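Local coordinates for putative ring-cleaving dioxygenase MhqO (Bacillus subtilis subsp. subtilis, PDB 3OAJ), which probably acts as a ring-cleaving extradiol dioxygenase that depends on ferrous iron and may contribute to the degradation of aromatic compounds, at residues 10-15 and 60-65; 34-39 and 48-53. All coordinates share one frame; numbering follows the deposited sequence.

Contact 1. Residues 10-15 and 60-65; sequences HHITAI and TIITFF. With ZN (zinc ion), chain C; SO4 (sulfate ion), chain D.
Strand residues 11-15 run parallel to 61-65 in a buried pairing that joins the first and last strands of a beta-alpha-beta-beta-beta module, the building unit of the vicinal oxygen chelate fold. The backbone ladder uses Ile12 N to Ile61 O, Thr63 N to Ile12 O, Ala14 N to Thr63 O and Phe65 N to Ala14 O. On the face away from the metal, Ile12 CG2 meets Ile62 CD1 at 3.8 Å and Ala14 CB lies against Phe64 CD1, a small residue leaving room for the ring. The opposite face carries His11, Thr13, Thr63 and Phe65. Here the Thr13 rotamer (chi1 -64°) sends OG1 to within 2.7 Å of Thr63 OG1 and turns CG2, anti to N, to Phe65 CE2 at 3.5 Å. The same Thr13 OG1 donates a hydrogen bond to sulfate O3.

His11 binds the zinc ion through NE2 at 2.1 Å; His218 and Glu266 complete the protein ligands, and O3 and O4 of a sulfate, probably from the crystallisation liquor, also coordinate. The same three residues are the predicted iron site. His10 and His11 form a classic beta bulge opposite Ala220 of strand 215-223. At this bulge the two rings meet: His11 ND1 donates to His10 ND1 over 2.8 Å, a straight bond (180°) in the plane of the His11 ring but tilted from that of His10; with zinc on NE2, this holds the His11 ring at both nitrogens.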
ATOM      1  N   HIS A  10      -6.752   2.791   0.651  1.00  9.31           N
ATOM      2  CA  HIS A  10      -6.144   4.005   1.166  1.00 10.18           C
ATOM      3  C   HIS A  10      -4.623   3.866   1.089  1.00 10.04           C
ATOM      4  O   HIS A  10      -3.959   4.658   0.440  1.00 10.80           O
ATOM      5  CB  HIS A  10      -6.628   4.274   2.612  1.00 10.53           C
ATOM      6  CG  HIS A  10      -6.164   5.573   3.186  1.00 10.57           C
ATOM      7  ND1 HIS A  10      -4.878   5.765   3.650  1.00 10.86           N
ATOM      8  CD2 HIS A  10      -6.819   6.740   3.401  1.00 10.53           C
ATOM      9  CE1 HIS A  10      -4.755   7.003   4.097  1.00 11.04           C
ATOM     10  NE2 HIS A  10      -5.923   7.605   3.988  1.00 10.45           N
ATOM     11  N   HIS A  11      -4.082   2.857   1.765  1.00  9.90           N
ATOM     12  CA  HIS A  11      -2.645   2.577   1.699  1.00  9.88           C
ATOM     13  C   HIS A  11      -2.429   1.102   1.997  1.00  9.59           C
ATOM     14  O   HIS A  11      -3.345   0.410   2.435  1.00  9.35           O
ATOM     15  CB  HIS A  11      -1.840   3.438   2.697  1.00 10.39           C
ATOM     16  CG  HIS A  11      -2.168   3.191   4.137  1.00  9.53           C
ATOM     17  ND1 HIS A  11      -3.175   3.866   4.798  1.00  9.23           N
ATOM     18  CD2 HIS A  11      -1.593   2.375   5.057  1.00  9.93           C
ATOM     19  CE1 HIS A  11      -3.203   3.478   6.063  1.00  9.86           C
ATOM     20  NE2 HIS A  11      -2.262   2.568   6.246  1.00 10.14           N
ATOM     21  N   ILE A  12      -1.220   0.630   1.710  1.00  9.44           N
ATOM     22  CA  ILE A  12      -0.772  -0.690   2.085  1.00  9.34           C
ATOM     23  C   ILE A  12       0.533  -0.508   2.849  1.00  9.22           C
ATOM     24  O   ILE A  12       1.359   0.338   2.528  1.00 10.65           O
ATOM     25  CB  ILE A  12      -0.548  -1.545   0.797  1.00 10.30           C
ATOM     26  CG1 ILE A  12      -1.897  -1.903   0.165  1.00 10.65           C
ATOM     27  CG2 ILE A  12       0.253  -2.807   1.078  1.00 10.62           C
ATOM     28  CD1 ILE A  12      -1.812  -2.377  -1.282  1.00 11.05           C
ATOM     29  N   THR A  13       0.732  -1.351   3.855  1.00  9.58           N
ATOM     30  CA  THR A  13       1.876  -1.226   4.740  1.00 10.21           C
ATOM     31  C   THR A  13       2.636  -2.541   4.800  1.00 10.74           C
ATOM     32  O   THR A  13       2.049  -3.611   4.989  1.00 11.54           O
ATOM     33  CB  THR A  13       1.434  -0.772   6.142  1.00  9.99           C
ATOM     34  OG1 THR A  13       0.883   0.537   6.024  1.00 11.64           O
ATOM     35  CG2 THR A  13       2.603  -0.798   7.173  1.00 12.07           C
ATOM     36  N   ALA A  14       3.947  -2.427   4.614  1.00 11.97           N
ATOM     37  CA  ALA A  14       4.824  -3.590   4.574  1.00 12.87           C
ATOM     38  C   ALA A  14       6.055  -3.438   5.454  1.00 13.42           C
ATOM     39  O   ALA A  14       6.539  -2.336   5.675  1.00 12.58           O
ATOM     40  CB  ALA A  14       5.261  -3.852   3.142  1.00 13.59           C
ATOM     41  N   ILE A  15       6.551  -4.570   5.948  1.00 15.00           N
ATOM     42  CA  ILE A  15       7.821  -4.602   6.661  1.00 15.66           C
ATOM     43  C   ILE A  15       8.882  -4.963   5.629  1.00 15.00           C
ATOM     44  O   ILE A  15       8.709  -5.910   4.861  1.00 15.27           O
ATOM     45  CB  ILE A  15       7.810  -5.618   7.831  1.00 17.86           C
ATOM     46  CG1 ILE A  15       6.758  -5.206   8.870  1.00 21.66           C
ATOM     47  CG2 ILE A  15       9.181  -5.684   8.463  1.00 21.00           C
ATOM     48  CD1 ILE A  15       6.615  -6.162  10.066  1.00 19.93           C
ATOM     49  N   THR A  60      -2.753   5.824  -3.465  1.00  8.99           N
ATOM     50  CA  THR A  60      -1.406   5.827  -4.056  1.00  9.87           C
ATOM     51  C   THR A  60      -0.306   5.510  -3.050  1.00 10.53           C
ATOM     52  O   THR A  60       0.857   5.414  -3.429  1.00 11.46           O
ATOM     53  CB  THR A  60      -1.040   7.193  -4.683  1.00  9.76           C
ATOM     54  OG1 THR A  60      -0.656   8.121  -3.657  1.00  9.68           O
ATOM     55  CG2 THR A  60      -2.172   7.808  -5.557  1.00 10.61           C
ATOM     56  N   ILE A  61      -0.686   5.334  -1.781  1.00  9.93           N
ATOM     57  CA  ILE A  61       0.239   5.363  -0.649  1.00 10.18           C
ATOM     58  C   ILE A  61       0.742   3.978  -0.253  1.00 10.03           C
ATOM     59  O   ILE A  61      -0.021   3.142   0.216  1.00 10.94           O
ATOM     60  CB  ILE A  61      -0.431   5.992   0.596  1.00 10.40           C
ATOM     61  CG1 ILE A  61      -1.032   7.372   0.276  1.00 11.29           C
ATOM     62  CG2 ILE A  61       0.552   6.058   1.782  1.00 10.96           C
ATOM     63  CD1 ILE A  61      -2.083   7.813   1.295  1.00 13.05           C
ATOM     64  N   ILE A  62       2.027   3.750  -0.476  1.00  9.99           N
ATOM     65  CA  ILE A  62       2.693   2.537  -0.004  1.00  9.54           C
ATOM     66  C   ILE A  62       3.591   2.942   1.150  1.00 10.60           C
ATOM     67  O   ILE A  62       4.349   3.907   1.067  1.00 10.83           O
ATOM     68  CB  ILE A  62       3.444   1.797  -1.177  1.00  9.58           C
ATOM     69  CG1 ILE A  62       4.014   0.444  -0.702  1.00 10.73           C
ATOM     70  CG2 ILE A  62       4.503   2.694  -1.836  1.00 11.60           C
ATOM     71  CD1 ILE A  62       2.967  -0.627  -0.386  1.00 10.28           C
ATOM     72  N   THR A  63       3.491   2.197   2.244  1.00 10.17           N
ATOM     73  CA  THR A  63       4.177   2.563   3.477  1.00 10.24           C
ATOM     74  C   THR A  63       5.029   1.415   3.996  1.00 10.38           C
ATOM     75  O   THR A  63       4.707   0.242   3.783  1.00 11.24           O
ATOM     76  CB  THR A  63       3.197   3.064   4.597  1.00 10.51           C
ATOM     77  OG1 THR A  63       3.082   2.080   5.630  1.00 12.10           O
ATOM     78  CG2 THR A  63       1.823   3.403   4.068  1.00 12.39           C
ATOM     79  N   PHE A  64       6.119   1.771   4.682  1.00 10.01           N
ATOM     80  CA  PHE A  64       7.127   0.775   5.060  1.00 10.25           C
ATOM     81  C   PHE A  64       7.651   0.970   6.460  1.00 10.93           C
ATOM     82  O   PHE A  64       7.880   2.103   6.900  1.00 11.07           O
ATOM     83  CB  PHE A  64       8.322   0.872   4.102  1.00 10.36           C
ATOM     84  CG  PHE A  64       7.971   0.597   2.686  1.00 10.64           C
ATOM     85  CD1 PHE A  64       7.726  -0.712   2.249  1.00 10.14           C
ATOM     86  CD2 PHE A  64       7.828   1.665   1.785  1.00 10.90           C
ATOM     87  CE1 PHE A  64       7.377  -0.954   0.917  1.00 11.38           C
ATOM     88  CE2 PHE A  64       7.490   1.440   0.460  1.00 12.16           C
ATOM     89  CZ  PHE A  64       7.259   0.119   0.027  1.00 10.64           C
ATOM     90  N   PHE A  65       7.845  -0.153   7.144  1.00 11.99           N
ATOM     91  CA  PHE A  65       8.679  -0.208   8.340  1.00 13.76           C
ATOM     92  C   PHE A  65      10.021  -0.840   7.929  1.00 14.77           C
ATOM     93  O   PHE A  65      10.120  -2.068   7.842  1.00 14.83           O
ATOM     94  CB  PHE A  65       7.989  -1.026   9.435  1.00 14.66           C
ATOM     95  CG  PHE A  65       6.663  -0.466   9.868  1.00 14.53           C
ATOM     96  CD1 PHE A  65       6.559   0.830  10.370  1.00 15.40           C
ATOM     97  CD2 PHE A  65       5.514  -1.250   9.801  1.00 14.84           C
ATOM     98  CE1 PHE A  65       5.308   1.347  10.769  1.00 14.62           C
ATOM     99  CE2 PHE A  65       4.284  -0.754  10.209  1.00 14.90           C
ATOM    100  CZ  PHE A  65       4.177   0.536  10.688  1.00 15.06           C
TER
HETATM  101 ZN    ZN C 500      -2.246   1.337   7.945  0.70 17.63          ZN
HETATM  102  S   SO4 D 501      -0.560   2.258   9.525  1.00 19.95           S
HETATM  103  O1  SO4 D 501      -0.738   1.200  10.518  1.00 22.00           O
HETATM  104  O2  SO4 D 501       0.380   3.276   9.949  1.00 21.99           O
HETATM  105  O3  SO4 D 501      -0.142   1.718   8.231  1.00 21.07           O
HETATM  106  O4  SO4 D 501      -1.854   2.933   9.390  1.00 20.83           O

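Contact 2. Residues 34-39 and 48-53; sequences LVKQTV and HLYFGN
Leu34 to Thr38 pair with His48 to Phe51 as the two antiparallel strands of a beta hairpin, interrupted by a classic bulge in which Val35 and Lys36 both face Tyr50. The backbone bonds reveal the bulge: Tyr50 O accepts from Val35 N at 2.8 Å and more distantly from Lys36 N at 3.3 Å. Tyr50 N returns a bond to Lys36 O, and Thr38 and His48 form a second hydrogen-bonded pair. In that pair His48 N reaches Thr38 O in a nearly linear bond (174°) but from well above the carbonyl plane, not along a lone pair.

Apolar packing divides between the faces. On one, the branched Leu34 offers a methyl to the Phe51 ring: CD1 sits over its face, 3.9 Å from the centroid, a CH-pi contact, with CG anti to N (chi1 179°) and chi2 near 61° bringing CD1 there. Leu49 CD2 touches Gln37 CB on the same face. On the other, Thr38 CG2 meets the edge of the Tyr50 ring at CE1, 3.8 Å away, and Lys36 CB leans on Tyr50 CD1. Tyr50 CE1 in turn lies over one face of the His48 imidazole, near its rim.

Among polar groups, water 1 bridges Val39 O and His48 ND1, 2.8 Å from each, while His48 NE2 is hydrogen-bonded to Thr63 OG1, so the imidazole is held at both nitrogens. Lys36 suits its place by pairing an aliphatic stem against Tyr50 with an NZ that reaches Asp277 and Glu278 in salt bridges; Thr38 OG1 is hydrogen-bonded to Met288 O.

Strand 33-39 is outermost in its sheet, where Gln37 also bonds through its backbone to Met288. Leu49 and Phe51 rest on Asn22 and Thr23 of helix 19-29, and Tyr50 packs against Ile61 and Thr63 of the neighbouring strand 61-66.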
ATOM      1  N   LEU A  34       8.629  10.312  -1.797  1.00 11.92           N
ATOM      2  CA  LEU A  34       8.631  10.112  -0.362  1.00 11.35           C
ATOM      3  C   LEU A  34       7.871  11.285   0.229  1.00 10.75           C
ATOM      4  O   LEU A  34       8.395  12.396   0.284  1.00 10.87           O
ATOM      5  CB  LEU A  34      10.064  10.051   0.194  1.00 12.43           C
ATOM      6  CG  LEU A  34      10.164   9.872   1.720  1.00 13.06           C
ATOM      7  CD1 LEU A  34       9.527   8.574   2.168  1.00 14.09           C
ATOM      8  CD2 LEU A  34      11.605   9.956   2.208  1.00 14.06           C
ATOM      9  N   VAL A  35       6.618  11.035   0.616  1.00 11.43           N
ATOM     10  CA  VAL A  35       5.740  12.101   1.097  1.00 12.02           C
ATOM     11  C   VAL A  35       5.804  12.301   2.602  1.00 11.84           C
ATOM     12  O   VAL A  35       5.376  13.331   3.101  1.00 12.72           O
ATOM     13  CB  VAL A  35       4.260  11.932   0.630  1.00 12.86           C
ATOM     14  CG1 VAL A  35       4.175  12.027  -0.884  1.00 13.83           C
ATOM     15  CG2 VAL A  35       3.650  10.631   1.145  1.00 13.89           C
ATOM     16  N   LYS A  36       6.328  11.317   3.337  1.00 11.20           N
ATOM     17  CA  LYS A  36       6.465  11.475   4.794  1.00 11.53           C
ATOM     18  C   LYS A  36       7.517  10.533   5.350  1.00 11.93           C
ATOM     19  O   LYS A  36       7.502   9.327   5.086  1.00 11.95           O
ATOM     20  CB  LYS A  36       5.106  11.236   5.489  1.00 11.57           C
ATOM     21  CG  LYS A  36       5.061  11.638   6.977  1.00 11.83           C
ATOM     22  CD  LYS A  36       5.242  13.144   7.164  1.00 12.24           C
ATOM     23  CE  LYS A  36       4.256  13.935   6.329  1.00 12.39           C
ATOM     24  NZ  LYS A  36       4.386  15.408   6.563  1.00 12.04           N
ATOM     25  N   GLN A  37       8.443  11.094   6.123  1.00 12.28           N
ATOM     26  CA  GLN A  37       9.312  10.263   6.928  1.00 13.42           C
ATOM     27  C   GLN A  37       8.987  10.543   8.369  1.00 12.87           C
ATOM     28  O   GLN A  37       9.029  11.691   8.843  1.00 12.92           O
ATOM     29  CB  GLN A  37      10.804  10.449   6.639  1.00 16.20           C
ATOM     30  CG  GLN A  37      11.296  11.842   6.667  1.00 20.93           C
ATOM     31  CD  GLN A  37      12.802  11.891   6.602  1.00 19.58           C
ATOM     32  OE1 GLN A  37      13.503  11.446   7.532  1.00 20.85           O
ATOM     33  NE2 GLN A  37      13.318  12.412   5.494  1.00 21.70           N
ATOM     34  N   THR A  38       8.621   9.472   9.053  1.00 12.40           N
ATOM     35  CA  THR A  38       8.299   9.563  10.462  1.00 12.14           C
ATOM     36  C   THR A  38       8.798   8.300  11.128  1.00 12.33           C
ATOM     37  O   THR A  38       9.669   7.622  10.574  1.00 11.75           O
ATOM     38  CB  THR A  38       6.775   9.876  10.674  1.00 12.53           C
ATOM     39  OG1 THR A  38       6.513  10.119  12.063  1.00 12.94           O
ATOM     40  CG2 THR A  38       5.861   8.761  10.141  1.00 11.31           C
ATOM     41  N   VAL A  39       8.287   8.006  12.314  1.00 13.21           N
ATOM     42  CA  VAL A  39       8.646   6.785  13.020  1.00 14.24           C
ATOM     43  C   VAL A  39       7.397   5.944  13.281  1.00 15.93           C
ATOM     44  O   VAL A  39       6.273   6.451  13.209  1.00 16.29           O
ATOM     45  CB  VAL A  39       9.397   7.079  14.348  1.00 13.58           C
ATOM     46  CG1 VAL A  39      10.731   7.782  14.082  1.00 13.74           C
ATOM     47  CG2 VAL A  39       8.538   7.896  15.317  1.00 14.66           C
ATOM     48  N   HIS A  48       8.993   4.970   9.814  1.00 11.40           N
ATOM     49  CA  HIS A  48       7.821   4.667   9.032  1.00 10.97           C
ATOM     50  C   HIS A  48       7.878   5.618   7.856  1.00 10.56           C
ATOM     51  O   HIS A  48       7.778   6.827   8.048  1.00 11.35           O
ATOM     52  CB  HIS A  48       6.540   4.896   9.842  1.00 11.63           C
ATOM     53  CG  HIS A  48       5.309   4.332   9.196  1.00 10.28           C
ATOM     54  ND1 HIS A  48       4.040   4.550   9.691  1.00 12.22           N
ATOM     55  CD2 HIS A  48       5.151   3.587   8.074  1.00 11.49           C
ATOM     56  CE1 HIS A  48       3.159   3.932   8.920  1.00 11.39           C
ATOM     57  NE2 HIS A  48       3.807   3.337   7.936  1.00 11.45           N
ATOM     58  N   LEU A  49       8.046   5.062   6.652  1.00  9.97           N
ATOM     59  CA  LEU A  49       8.175   5.855   5.426  1.00 10.24           C
ATOM     60  C   LEU A  49       6.915   5.701   4.590  1.00 10.15           C
ATOM     61  O   LEU A  49       6.401   4.596   4.415  1.00 10.74           O
ATOM     62  CB  LEU A  49       9.388   5.402   4.600  1.00 11.13           C
ATOM     63  CG  LEU A  49      10.739   5.361   5.319  1.00 11.98           C
ATOM     64  CD1 LEU A  49      11.805   4.943   4.304  1.00 11.41           C
ATOM     65  CD2 LEU A  49      11.076   6.710   5.958  1.00 11.57           C
ATOM     66  N   TYR A  50       6.435   6.818   4.051  1.00 10.10           N
ATOM     67  CA  TYR A  50       5.259   6.825   3.177  1.00 10.64           C
ATOM     68  C   TYR A  50       5.658   7.360   1.808  1.00 10.62           C
ATOM     69  O   TYR A  50       6.221   8.463   1.688  1.00 11.27           O
ATOM     70  CB  TYR A  50       4.175   7.737   3.743  1.00 11.26           C
ATOM     71  CG  TYR A  50       3.529   7.346   5.054  1.00 11.74           C
ATOM     72  CD1 TYR A  50       4.089   7.716   6.277  1.00 11.51           C
ATOM     73  CD2 TYR A  50       2.294   6.706   5.068  1.00 11.72           C
ATOM     74  CE1 TYR A  50       3.453   7.423   7.489  1.00 12.46           C
ATOM     75  CE2 TYR A  50       1.649   6.398   6.265  1.00 12.22           C
ATOM     76  CZ  TYR A  50       2.240   6.750   7.473  1.00 12.27           C
ATOM     77  OH  TYR A  50       1.589   6.469   8.652  1.00 13.37           O
ATOM     78  N   PHE A  51       5.380   6.560   0.783  1.00 10.39           N
ATOM     79  CA  PHE A  51       5.604   6.954  -0.613  1.00 10.69           C
ATOM     80  C   PHE A  51       4.261   7.035  -1.322  1.00 10.76           C
ATOM     81  O   PHE A  51       3.320   6.299  -0.992  1.00 11.69           O
ATOM     82  CB  PHE A  51       6.472   5.920  -1.350  1.00 11.50           C
ATOM     83  CG  PHE A  51       7.884   5.795  -0.818  1.00 10.73           C
ATOM     84  CD1 PHE A  51       8.932   6.498  -1.409  1.00 11.51           C
ATOM     85  CD2 PHE A  51       8.177   4.945   0.255  1.00 11.44           C
ATOM     86  CE1 PHE A  51      10.233   6.377  -0.936  1.00 11.39           C
ATOM     87  CE2 PHE A  51       9.488   4.830   0.748  1.00 11.46           C
ATOM     88  CZ  PHE A  51      10.513   5.538   0.144  1.00 11.61           C
ATOM     89  N   GLY A  52       4.161   7.910  -2.313  1.00 10.82           N
ATOM     90  CA  GLY A  52       2.935   7.982  -3.090  1.00 11.07           C
ATOM     91  C   GLY A  52       3.114   8.827  -4.332  1.00 11.03           C
ATOM     92  O   GLY A  52       4.249   9.036  -4.799  1.00 11.29           O
ATOM     93  N   ASN A  53       2.000   9.326  -4.866  1.00 11.30           N
ATOM     94  CA  ASN A  53       2.058  10.247  -5.996  1.00 11.72           C
ATOM     95  C   ASN A  53       2.480  11.641  -5.527  1.00 12.06           C
ATOM     96  O   ASN A  53       2.860  11.819  -4.366  1.00 11.41           O
ATOM     97  CB  ASN A  53       0.745  10.238  -6.802  1.00 11.90           C
ATOM     98  CG  ASN A  53      -0.397  10.994  -6.127  1.00 12.25           C
ATOM     99  OD1 ASN A  53      -0.315  11.401  -4.969  1.00 11.28           O
ATOM    100  ND2 ASN A  53      -1.468  11.206  -6.880  1.00 12.45           N
TER
HETATM  101  O   HOH W   1       3.738   6.170  11.958  1.00 23.96           O

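Both contacts belong to one eight-stranded mixed sheet, their centres about 9 Å apart. Along the chain the order is 10-15, 34-39, 48-53, 60-65, so the hairpin of contact 2 lies within the sequence that contact 1 brings together, after helix 19-29. Strands 47-52 and 61-66 are neighbours and tie the two contacts: Phe64 N lies 2.9 Å from Leu49 O, and His48 NE2 2.7 Å from Thr63 OG1, both probable hydrogen bonds. Contact 1 supplies a metal ligand, whereas contact 2 extends the sheet outward and puts the side chain of His48 about 6 Å from the zinc at the nearest atoms, beside the sulfate, consistent with a pocket wall.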